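Local atomic coordinates of amidase, hydantoinase/carbamoylase family (Burkholderia ambifaria, PDB entry 5TP4), a protein that probably hydrolyses N-carbamoyl-L-amino acids to the free amino acids, as a zinc-dependent amidase of the peptidase M20 family. Residues Val108-Glu113 with Asn406-Ala411; Thr153-Leu158 with Ala368-Arg373; Ala349-Ala352 with Thr356-Arg359. One frame throughout, in Å; residues are numbered along the deposited sequence. Where two conformers were deposited one is given.

Contact 1 (Val108-Glu113 with Asn406-Ala411); sequences VLAGLE and NVLLNA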
ATOM      1  N   VAL B 108      29.455   0.059 -24.467  1.00  9.17           N
ATOM      2  CA  VAL B 108      30.403   1.073 -24.912  1.00  9.07           C
ATOM      3  C   VAL B 108      31.809   0.485 -24.989  1.00  8.92           C
ATOM      4  O   VAL B 108      32.511   0.638 -25.995  1.00  8.51           O
ATOM      5  CB  VAL B 108      30.351   2.287 -23.968  1.00 10.02           C
ATOM      6  CG1 VAL B 108      31.443   3.327 -24.311  1.00 12.35           C
ATOM      7  CG2 VAL B 108      28.940   2.911 -23.987  1.00 10.62           C
ATOM      8  N   LEU B 109      32.233  -0.212 -23.942  1.00  7.92           N
ATOM      9  CA  LEU B 109      33.585  -0.746 -23.949  1.00  6.84           C
ATOM     10  C   LEU B 109      33.723  -1.975 -24.813  1.00  8.18           C
ATOM     11  O   LEU B 109      34.829  -2.262 -25.281  1.00 12.33           O
ATOM     12  CB  LEU B 109      34.048  -1.041 -22.520  1.00  9.07           C
ATOM     13  CG  LEU B 109      34.083   0.214 -21.618  1.00 10.39           C
ATOM     14  CD1 LEU B 109      34.632  -0.187 -20.222  1.00 10.49           C
ATOM     15  CD2 LEU B 109      34.912   1.370 -22.218  1.00 10.94           C
ATOM     16  N   ALA B 110      32.620  -2.660 -25.099  1.00  8.18           N
ATOM     17  CA  ALA B 110      32.647  -3.680 -26.141  1.00  6.49           C
ATOM     18  C   ALA B 110      32.969  -3.050 -27.487  1.00  7.91           C
ATOM     19  O   ALA B 110      33.784  -3.578 -28.242  1.00  8.21           O
ATOM     20  CB  ALA B 110      31.312  -4.422 -26.202  1.00  9.61           C
ATOM     21  N   GLY B 111      32.380  -1.894 -27.783  1.00  9.05           N
ATOM     22  CA  GLY B 111      32.740  -1.209 -29.011  1.00 13.52           C
ATOM     23  C   GLY B 111      34.213  -0.855 -29.061  1.00 10.13           C
ATOM     24  O   GLY B 111      34.870  -1.032 -30.091  1.00  8.45           O
ATOM     25  N   LEU B 112      34.754  -0.341 -27.955  1.00  8.59           N
ATOM     26  CA  LEU B 112      36.181  -0.030 -27.941  1.00 11.07           C
ATOM     27  C   LEU B 112      37.008  -1.287 -28.181  1.00  9.45           C
ATOM     28  O   LEU B 112      37.995  -1.264 -28.922  1.00 10.02           O
ATOM     29  CB  LEU B 112      36.564   0.626 -26.612  1.00  7.64           C
ATOM     30  CG  LEU B 112      38.063   0.879 -26.384  1.00  9.01           C
ATOM     31  CD1 LEU B 112      38.644   1.889 -27.388  1.00 12.12           C
ATOM     32  CD2 LEU B 112      38.257   1.393 -24.942  1.00 10.84           C
ATOM     33  N   GLU B 113      36.622  -2.406 -27.567  1.00  7.52           N
ATOM     34  CA  GLU B 113      37.425  -3.603 -27.771  1.00 11.79           C
ATOM     35  C   GLU B 113      37.306  -4.092 -29.212  1.00 12.92           C
ATOM     36  O   GLU B 113      38.278  -4.601 -29.773  1.00 11.68           O
ATOM     37  CB  GLU B 113      37.033  -4.692 -26.758  1.00 10.32           C
ATOM     38  CG  GLU B 113      37.661  -6.085 -27.008  1.00 10.93           C
ATOM     39  CD  GLU B 113      39.185  -6.056 -27.027  1.00 14.29           C
ATOM     40  OE1 GLU B 113      39.774  -5.227 -26.294  1.00 15.29           O
ATOM     41  OE2 GLU B 113      39.790  -6.874 -27.780  1.00 11.78           O
ATOM     42  N   ASN B 406      32.647 -11.159 -28.938  1.00 10.11           N
ATOM     43  CA  ASN B 406      32.961 -11.889 -30.170  1.00  7.74           C
ATOM     44  C   ASN B 406      31.784 -11.872 -31.134  1.00 11.79           C
ATOM     45  O   ASN B 406      31.969 -11.722 -32.351  1.00 12.44           O
ATOM     46  CB  ASN B 406      33.359 -13.326 -29.863  1.00  8.13           C
ATOM     47  CG  ASN B 406      34.746 -13.419 -29.261  1.00  9.33           C
ATOM     48  OD1 ASN B 406      35.572 -12.508 -29.420  1.00 12.79           O
ATOM     49  ND2 ASN B 406      35.026 -14.542 -28.596  1.00 12.72           N
ATOM     50  N   VAL B 407      30.562 -12.033 -30.610  1.00 10.60           N
ATOM     51  CA  VAL B 407      29.381 -11.989 -31.472  1.00  9.08           C
ATOM     52  C   VAL B 407      29.178 -10.582 -32.011  1.00  8.46           C
ATOM     53  O   VAL B 407      28.921 -10.389 -33.210  1.00  8.35           O
ATOM     54  CB  VAL B 407      28.140 -12.485 -30.707  1.00  8.38           C
ATOM     55  CG1 VAL B 407      26.859 -12.142 -31.490  1.00  8.66           C
ATOM     56  CG2 VAL B 407      28.240 -14.007 -30.492  1.00  8.20           C
ATOM     57  N   LEU B 408      29.296  -9.572 -31.142  1.00  9.15           N
ATOM     58  CA  LEU B 408      29.164  -8.186 -31.588  1.00  5.81           C
ATOM     59  C   LEU B 408      30.165  -7.878 -32.685  1.00 11.73           C
ATOM     60  O   LEU B 408      29.825  -7.295 -33.720  1.00 10.44           O
ATOM     61  CB  LEU B 408      29.375  -7.238 -30.410  1.00  7.54           C
ATOM     62  CG  LEU B 408      29.311  -5.725 -30.741  1.00  8.82           C
ATOM     63  CD1 LEU B 408      27.851  -5.380 -31.157  1.00 10.04           C
ATOM     64  CD2 LEU B 408      29.758  -4.904 -29.544  1.00  8.27           C
ATOM     65  N   LEU B 409      31.415  -8.280 -32.471  1.00 10.15           N
ATOM     66  CA  LEU B 409      32.471  -8.001 -33.436  1.00 10.21           C
ATOM     67  C   LEU B 409      32.128  -8.572 -34.794  1.00  9.72           C
ATOM     68  O   LEU B 409      32.331  -7.922 -35.826  1.00 11.15           O
ATOM     69  CB  LEU B 409      33.783  -8.618 -32.936  1.00 12.55           C
ATOM     70  CG  LEU B 409      34.929  -8.769 -33.932  1.00 13.95           C
ATOM     71  CD1 LEU B 409      35.511  -7.384 -34.311  1.00  8.74           C
ATOM     72  CD2 LEU B 409      36.022  -9.650 -33.293  1.00 13.24           C
ATOM     73  N   ASN B 410      31.673  -9.825 -34.822  1.00  9.45           N
ATOM     74  CA  ASN B 410      31.523 -10.469 -36.113  1.00  8.84           C
ATOM     75  C   ASN B 410      30.225 -10.065 -36.793  1.00 10.67           C
ATOM     76  O   ASN B 410      30.168 -10.048 -38.028  1.00 10.62           O
ATOM     77  CB  ASN B 410      31.638 -11.985 -35.962  1.00  9.54           C
ATOM     78  CG  ASN B 410      33.079 -12.428 -35.897  1.00 11.86           C
ATOM     79  OD1 ASN B 410      33.693 -12.668 -36.930  1.00 13.84           O
ATOM     80  ND2 ASN B 410      33.661 -12.468 -34.672  1.00 11.98           N
ATOM     81  N   ALA B 411      29.197  -9.723 -36.027  1.00  8.54           N
ATOM     82  CA  ALA B 411      28.008  -9.149 -36.663  1.00  8.16           C
ATOM     83  C   ALA B 411      28.316  -7.772 -37.247  1.00  9.61           C
ATOM     84  O   ALA B 411      27.899  -7.463 -38.376  1.00 11.01           O
ATOM     85  CB  ALA B 411      26.850  -9.049 -35.675  1.00  9.32           C
TER
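Ala110 and Leu408 meet methyl to methyl: Ala110 CB lies 3.7 Å from Leu408 CD2, and this one apolar touch carries most of the contact between the two helices. Both side chains leave their backbones toward the opposing helix. Leu408 spans the gap because its CG stands anti to the backbone N (chi1 178°), which carries the branch away from its own helix. Of its two methyls only CD2 takes part; CD1 turns aside, 6.1 Å from Ala110 CB. The same CD2 comes within 4.4 Å of Gly111 N, so it also comes near, loosely, the backbone at Gly111. The small residues do not bring the helices into close backbone contact, since the CA atoms of Ala110 and Leu408 remain 7.9 Å apart and the leucine fills the interval. Helix 105-121 is the connection between the neighbouring parallel strands 87-91 and 129-133, a beta-alpha-beta crossover in the zinc-binding alpha/beta domain of the M20 family. The side chain of Ala110 is about 9 Å from that of the zinc ligand His198, so the packing lies near the metal centre but does not touch it. On the far flank of helix 398-416, Asn410 folds back along its own helix. Its ND2 gives Asn406 O a bond of 3.0 Å, nearly straight at 174°, while Asn410 N supplies the usual helical bond to the same oxygen. The two donors approach from opposite faces of the Asn406 carbonyl plane, so one carbonyl oxygen of a buried residue takes two bonds. Asn410 ND2 also bonds to Leu13 O, and Asn406 OD1 accepts from the backbone N of Ile15, joining this flank to the N-terminal segment.

Contact 2 (Thr153-Leu158 with Ala368-Arg373); sequences TGALPL and AILLAR
Thr153 lays its methyl over the backbone of helix 367-372 at Leu370 and Leu371, where CG2 is 3.6 Å from Leu370 O and 4.1 Å from Leu371 CA. The same methyl touches Leu371 CD2 at 4.1 Å. Although the CB of Leu371 points away from the facing segment, its CD2 comes back to meet the threonine methyl nearly end-on, while Leu370 O lies beside it. The first torsion of Thr153 (chi1 64°) sets the two branches to different tasks: OG1 sits between the backbone N and the carbonyl carbon, while CG2 is anti to that carbon and meets the helix. OG1 is 4.2 Å from Leu370 O, too far for a direct bond, and a water bridges them, 2.7 Å from Thr153 OG1 and donating to Leu370 O at 2.8 Å. The hydroxyl is also bonded to Ser149 O, one turn back in its own helix. Further out, Ala155 CB approaches Leu370 CD1 at 4.1 Å, a looser apolar edge near the surface. Leu370 reaches this edge while also packing on Met146, Ser149 and Ala150. Helix 147-153 ends in a Schellman motif, with Gly154 at positive phi (85°), and the chain then turns so that Ala155 faces helix 367-372. That helix links strands 357-362 and 377-382 of the main sheet. The contact lies near the metal centre without reaching it: the side chain of Leu370 is about 8 Å from that of Glu137, a residue seen to bind zinc in this protein, though no zinc is bound to it in this chain. Beside the packing of the methyl on the helix backbone and Leu371, the water thus joins a hydroxyl and a carbonyl too widely spaced to bond directly.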
ATOM      1  N   THR B 153      17.442  10.752 -32.703  1.00  9.97           N
ATOM      2  CA  THR B 153      16.464  10.234 -33.657  1.00 13.22           C
ATOM      3  C   THR B 153      15.346  11.219 -33.983  1.00 17.16           C
ATOM      4  O   THR B 153      14.501  10.907 -34.824  1.00 17.94           O
ATOM      5  CB  THR B 153      15.834   8.923 -33.148  1.00 14.44           C
ATOM      6  OG1 THR B 153      15.091   9.162 -31.942  1.00 18.96           O
ATOM      7  CG2 THR B 153      16.916   7.879 -32.899  1.00 12.55           C
ATOM      8  N   GLY B 154      15.309  12.384 -33.350  1.00 12.91           N
ATOM      9  CA  GLY B 154      14.253  13.346 -33.601  1.00 15.15           C
ATOM     10  C   GLY B 154      12.986  13.131 -32.790  1.00 16.30           C
ATOM     11  O   GLY B 154      12.003  13.852 -33.001  1.00 17.92           O
ATOM     12  N   ALA B 155      12.984  12.167 -31.863  1.00 16.50           N
ATOM     13  CA  ALA B 155      11.806  11.900 -31.047  1.00 17.20           C
ATOM     14  C   ALA B 155      11.624  12.970 -29.977  1.00 18.56           C
ATOM     15  O   ALA B 155      10.494  13.221 -29.534  1.00 17.96           O
ATOM     16  CB  ALA B 155      11.919  10.496 -30.431  1.00 16.32           C
ATOM     17  N   LEU B 156      12.714  13.626 -29.581  1.00 14.60           N
ATOM     18  CA  LEU B 156      12.706  14.692 -28.580  1.00 15.40           C
ATOM     19  C   LEU B 156      13.412  15.893 -29.197  1.00 18.81           C
ATOM     20  O   LEU B 156      14.599  15.785 -29.564  1.00 19.16           O
ATOM     21  CB  LEU B 156      13.402  14.245 -27.284  1.00 17.00           C
ATOM     22  CG  LEU B 156      13.509  15.261 -26.154  1.00 15.06           C
ATOM     23  CD1 LEU B 156      12.135  15.673 -25.684  1.00 16.05           C
ATOM     24  CD2 LEU B 156      14.308  14.656 -24.997  1.00 19.64           C
ATOM     25  N   PRO B 157      12.751  17.043 -29.342  1.00 18.95           N
ATOM     26  CA  PRO B 157      13.440  18.215 -29.904  1.00 17.98           C
ATOM     27  C   PRO B 157      14.610  18.660 -29.030  1.00 20.11           C
ATOM     28  O   PRO B 157      14.547  18.605 -27.799  1.00 20.36           O
ATOM     29  CB  PRO B 157      12.340  19.286 -29.956  1.00 22.53           C
ATOM     30  CG  PRO B 157      11.049  18.511 -29.905  1.00 19.84           C
ATOM     31  CD  PRO B 157      11.331  17.309 -29.059  1.00 22.41           C
ATOM     32  N   LEU B 158      15.677  19.127 -29.695  1.00 19.24           N
ATOM     33  CA  LEU B 158      16.898  19.540 -28.999  1.00 18.18           C
ATOM     34  C   LEU B 158      16.630  20.637 -27.976  1.00 17.16           C
ATOM     35  O   LEU B 158      17.139  20.575 -26.856  1.00 17.74           O
ATOM     36  CB  LEU B 158      17.955  20.019 -30.005  1.00 18.74           C
ATOM     37  CG  LEU B 158      19.255  20.609 -29.419  1.00 19.82           C
ATOM     38  CD1 LEU B 158      20.009  19.603 -28.551  1.00 15.09           C
ATOM     39  CD2 LEU B 158      20.165  21.157 -30.521  1.00 19.77           C
ATOM     40  N   ALA B 368      18.944   1.446 -27.910  1.00 11.12           N
ATOM     41  CA  ALA B 368      18.567   0.688 -29.107  1.00  9.30           C
ATOM     42  C   ALA B 368      17.081   0.791 -29.433  1.00  8.74           C
ATOM     43  O   ALA B 368      16.713   0.749 -30.611  1.00  9.74           O
ATOM     44  CB  ALA B 368      18.939  -0.785 -28.952  1.00  7.82           C
ATOM     45  N   ILE B 369      16.217   0.902 -28.416  1.00  9.08           N
ATOM     46  CA  ILE B 369      14.774   1.023 -28.666  1.00  9.22           C
ATOM     47  C   ILE B 369      14.472   2.252 -29.519  1.00 12.80           C
ATOM     48  O   ILE B 369      13.679   2.206 -30.489  1.00 11.10           O
ATOM     49  CB  ILE B 369      14.009   1.081 -27.331  1.00  9.00           C
ATOM     50  CG1 ILE B 369      14.170  -0.228 -26.576  1.00 13.92           C
ATOM     51  CG2 ILE B 369      12.522   1.397 -27.613  1.00 12.10           C
ATOM     52  CD1 ILE B 369      13.626  -1.439 -27.311  1.00 15.58           C
ATOM     53  N   LEU B 370      15.075   3.388 -29.150  1.00  9.35           N
ATOM     54  CA  LEU B 370      14.881   4.621 -29.905  1.00 10.13           C
ATOM     55  C   LEU B 370      15.503   4.514 -31.289  1.00 10.78           C
ATOM     56  O   LEU B 370      14.904   4.956 -32.277  1.00 12.71           O
ATOM     57  CB  LEU B 370      15.492   5.807 -29.155  1.00 10.69           C
ATOM     58  CG  LEU B 370      14.740   6.440 -27.974  1.00 12.96           C
ATOM     59  CD1 LEU B 370      13.550   7.243 -28.438  1.00 14.11           C
ATOM     60  CD2 LEU B 370      14.325   5.390 -26.889  1.00 14.14           C
ATOM     61  N   LEU B 371      16.705   3.943 -31.378  1.00  9.04           N
ATOM     62  CA  LEU B 371      17.375   3.849 -32.679  1.00 10.56           C
ATOM     63  C   LEU B 371      16.590   2.970 -33.642  1.00 13.38           C
ATOM     64  O   LEU B 371      16.513   3.268 -34.842  1.00 12.02           O
ATOM     65  CB  LEU B 371      18.796   3.303 -32.531  1.00  9.99           C
ATOM     66  CG  LEU B 371      19.905   4.344 -32.304  1.00 10.14           C
ATOM     67  CD1 LEU B 371      20.193   5.217 -33.546  1.00  9.48           C
ATOM     68  CD2 LEU B 371      19.613   5.279 -31.114  1.00 11.28           C
ATOM     69  N   ALA B 372      15.987   1.888 -33.134  1.00 10.55           N
ATOM     70  CA  ALA B 372      15.316   0.916 -33.999  1.00 12.32           C
ATOM     71  C   ALA B 372      14.154   1.521 -34.755  1.00 12.79           C
ATOM     72  O   ALA B 372      13.758   0.985 -35.799  1.00 15.66           O
ATOM     73  CB  ALA B 372      14.800  -0.267 -33.178  1.00  9.49           C
ATOM     74  N   ARG B 373      13.595   2.616 -34.251  1.00 10.63           N
ATOM     75  CA  ARG B 373      12.491   3.260 -34.937  1.00 11.93           C
ATOM     76  C   ARG B 373      12.956   4.094 -36.118  1.00 14.06           C
ATOM     77  O   ARG B 373      12.116   4.525 -36.912  1.00 18.13           O
ATOM     78  CB  ARG B 373      11.698   4.106 -33.952  1.00 15.02           C
ATOM     79  CG  ARG B 373      11.049   3.233 -32.879  1.00 12.27           C
ATOM     80  CD  ARG B 373      10.450   4.067 -31.740  1.00 14.97           C
ATOM     81  NE  ARG B 373       9.928   3.173 -30.708  1.00 15.39           N
ATOM     82  CZ  ARG B 373       9.835   3.485 -29.421  1.00 17.29           C
ATOM     83  NH1 ARG B 373      10.212   4.694 -28.998  1.00 17.19           N
ATOM     84  NH2 ARG B 373       9.366   2.583 -28.559  1.00 13.11           N
TER
HETATM   85  O   HOH W   1      13.237   7.159 -32.170  1.00 13.43           O

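Contact 3 (Ala349-Ala352 with Thr356-Arg359); sequences AAEA and TNER
Ala350 and Asn357 face each other across a tight helix-turn-strand unit, in which helix 340-353 reverses into strand 357-362, a member of the main mixed sheet that runs parallel to strand 212-229. The packed part is small and apolar. Ala350 CB and Asn357 CB, both directed at the opposing segment, meet at 4.0 Å, and the CA atoms of the same pair are 6.7 Å apart. Ile212 of the adjacent strand touches both side chains and extends this apolar patch toward the sheet. The outer side is looser and polar. Here Glu351 CG runs past Asn357 ND2 at 4.3 Å, a passing approach in which neither group bonds to the other. Asn357 holds its CG between its backbone N and carbonyl carbon (chi1 63°), which lifts the amide off the strand toward the helix. Its ND2 bonds to Tyr355 O in the intervening turn, so one end of the amide is tied back to the reversal itself; the bond limits the rotation of the amide and leaves OD1 to accept from the water. Glu351, exposed to solvent, extends (chi2 178°) outward from the helix, roughly at right angles to it, bringing OE2 to within one water of the amide. Since both Glu351 OE2 and Asn357 OD1 are acceptors, lying 4.8 Å from each other, a donor is needed to join them, and water fills that role. The contact lies away from the zinc site and joins helix 340-353 to the sheet strand that follows it, with the alanine making the inner fit and the glutamate the hydrated rim. A single water gives one hydrogen to Glu351 OE2 at 2.6 Å and the other to Asn357 OD1 at 2.7 Å.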
ATOM      1  N   ALA B 349      26.504 -15.016 -36.146  1.00  8.55           N
ATOM      2  CA  ALA B 349      27.778 -14.969 -35.436  1.00  8.54           C
ATOM      3  C   ALA B 349      27.762 -15.931 -34.264  1.00 10.50           C
ATOM      4  O   ALA B 349      28.738 -16.674 -34.041  1.00 11.74           O
ATOM      5  CB  ALA B 349      28.090 -13.545 -34.972  1.00  6.92           C
ATOM      6  N   ALA B 350      26.653 -15.952 -33.513  1.00  8.77           N
ATOM      7  CA  ALA B 350      26.561 -16.902 -32.407  1.00 10.72           C
ATOM      8  C   ALA B 350      26.679 -18.331 -32.917  1.00 17.56           C
ATOM      9  O   ALA B 350      27.370 -19.169 -32.318  1.00 13.88           O
ATOM     10  CB  ALA B 350      25.246 -16.728 -31.644  1.00 11.57           C
ATOM     11  N   GLU B 351      26.005 -18.635 -34.023  1.00 11.53           N
ATOM     12  CA  GLU B 351      26.038 -20.011 -34.510  1.00 11.86           C
ATOM     13  C   GLU B 351      27.423 -20.379 -35.015  1.00 10.31           C
ATOM     14  O   GLU B 351      27.874 -21.517 -34.815  1.00 14.91           O
ATOM     15  CB  GLU B 351      24.988 -20.214 -35.608  1.00 12.91           C
ATOM     16  CG  GLU B 351      23.576 -20.076 -35.049  1.00 16.22           C
ATOM     17  CD  GLU B 351      22.497 -20.222 -36.108  1.00 35.65           C
ATOM     18  OE1 GLU B 351      22.776 -20.847 -37.154  1.00 39.38           O
ATOM     19  OE2 GLU B 351      21.373 -19.715 -35.882  1.00 39.43           O
ATOM     20  N   ALA B 352      28.115 -19.441 -35.671  1.00 12.61           N
ATOM     21  CA  ALA B 352      29.437 -19.759 -36.214  1.00 14.18           C
ATOM     22  C   ALA B 352      30.415 -20.158 -35.106  1.00 15.33           C
ATOM     23  O   ALA B 352      31.275 -21.023 -35.310  1.00 14.94           O
ATOM     24  CB  ALA B 352      29.998 -18.573 -36.997  1.00 12.42           C
ATOM     25  N   THR B 356      25.931 -21.167 -27.213  1.00 12.00           N
ATOM     26  CA  THR B 356      24.508 -21.371 -26.964  1.00 11.76           C
ATOM     27  C   THR B 356      23.785 -20.042 -27.131  1.00 12.59           C
ATOM     28  O   THR B 356      24.325 -18.978 -26.831  1.00 11.89           O
ATOM     29  CB  THR B 356      24.276 -21.967 -25.565  1.00 13.75           C
ATOM     30  OG1 THR B 356      24.815 -21.093 -24.568  1.00 14.05           O
ATOM     31  CG2 THR B 356      25.005 -23.264 -25.469  1.00 14.68           C
ATOM     32  N   ASN B 357      22.577 -20.105 -27.679  1.00 11.38           N
ATOM     33  CA  ASN B 357      21.903 -18.880 -28.085  1.00 10.98           C
ATOM     34  C   ASN B 357      20.398 -19.090 -28.045  1.00 14.29           C
ATOM     35  O   ASN B 357      19.902 -20.195 -28.280  1.00 14.87           O
ATOM     36  CB  ASN B 357      22.359 -18.432 -29.495  1.00  9.29           C
ATOM     37  CG  ASN B 357      22.008 -19.443 -30.575  1.00 19.10           C
ATOM     38  OD1 ASN B 357      20.933 -19.372 -31.161  1.00 15.75           O
ATOM     39  ND2 ASN B 357      22.908 -20.403 -30.834  1.00 13.91           N
ATOM     40  N   GLU B 358      19.665 -18.007 -27.784  1.00 12.65           N
ATOM     41  CA  GLU B 358      18.215 -18.074 -27.917  1.00 16.17           C
ATOM     42  C   GLU B 358      17.671 -16.693 -28.238  1.00 10.70           C
ATOM     43  O   GLU B 358      18.244 -15.667 -27.853  1.00 11.90           O
ATOM     44  CB  GLU B 358      17.530 -18.633 -26.663  1.00 20.36           C
ATOM     45  CG  GLU B 358      17.563 -17.758 -25.417  1.00 17.60           C
ATOM     46  CD  GLU B 358      17.027 -18.504 -24.173  1.00 23.07           C
ATOM     47  OE1 GLU B 358      15.791 -18.523 -23.970  1.00 25.41           O
ATOM     48  OE2 GLU B 358      17.836 -19.088 -23.416  1.00 26.44           O
ATOM     49  N   ARG B 359      16.554 -16.679 -28.960  1.00 11.81           N
ATOM     50  CA  ARG B 359      15.833 -15.433 -29.195  0.59 10.14           C
ATOM     51  C   ARG B 359      15.175 -14.973 -27.900  1.00 11.30           C
ATOM     52  O   ARG B 359      14.649 -15.788 -27.126  1.00 11.73           O
ATOM     53  CB  ARG B 359      14.788 -15.621 -30.295  0.59 13.17           C
ATOM     54  CG  ARG B 359      15.405 -15.773 -31.664  0.59 18.16           C
ATOM     55  CD  ARG B 359      14.369 -16.098 -32.724  0.59 24.39           C
ATOM     56  NE  ARG B 359      13.453 -14.995 -33.017  0.59 25.37           N
ATOM     57  CZ  ARG B 359      13.692 -14.017 -33.887  0.59 22.46           C
ATOM     58  NH1 ARG B 359      14.839 -13.966 -34.544  0.59 14.99           N
ATOM     59  NH2 ARG B 359      12.776 -13.075 -34.088  0.59 27.92           N
TER
HETATM   60  O   HOH W   2      20.266 -18.939 -33.716  1.00 31.61           O

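From the N terminus the chain first passes Val108-Glu113, whose loop closes only at Asn406-Ala411, so contact 1, which joins helix 105-121 to helix 398-416, encloses the other two. Contact 2 opens next, at Thr153-Leu158, and closes at Ala368-Arg373, tying the turn after helix 147-153 to helix 367-372; inside it lies contact 3, a short local reversal from Ala349-Ala352 to Thr356-Arg359. The nesting is complete and no loops cross. Strand 357-362 of contact 3 leads directly into helix 367-372 of contact 2. Contacts 1 and 3 also touch in space, Val407 and Asn410 packing on Ala349, which joins helices 398-416 and 340-353. Contact 2 stands apart from both.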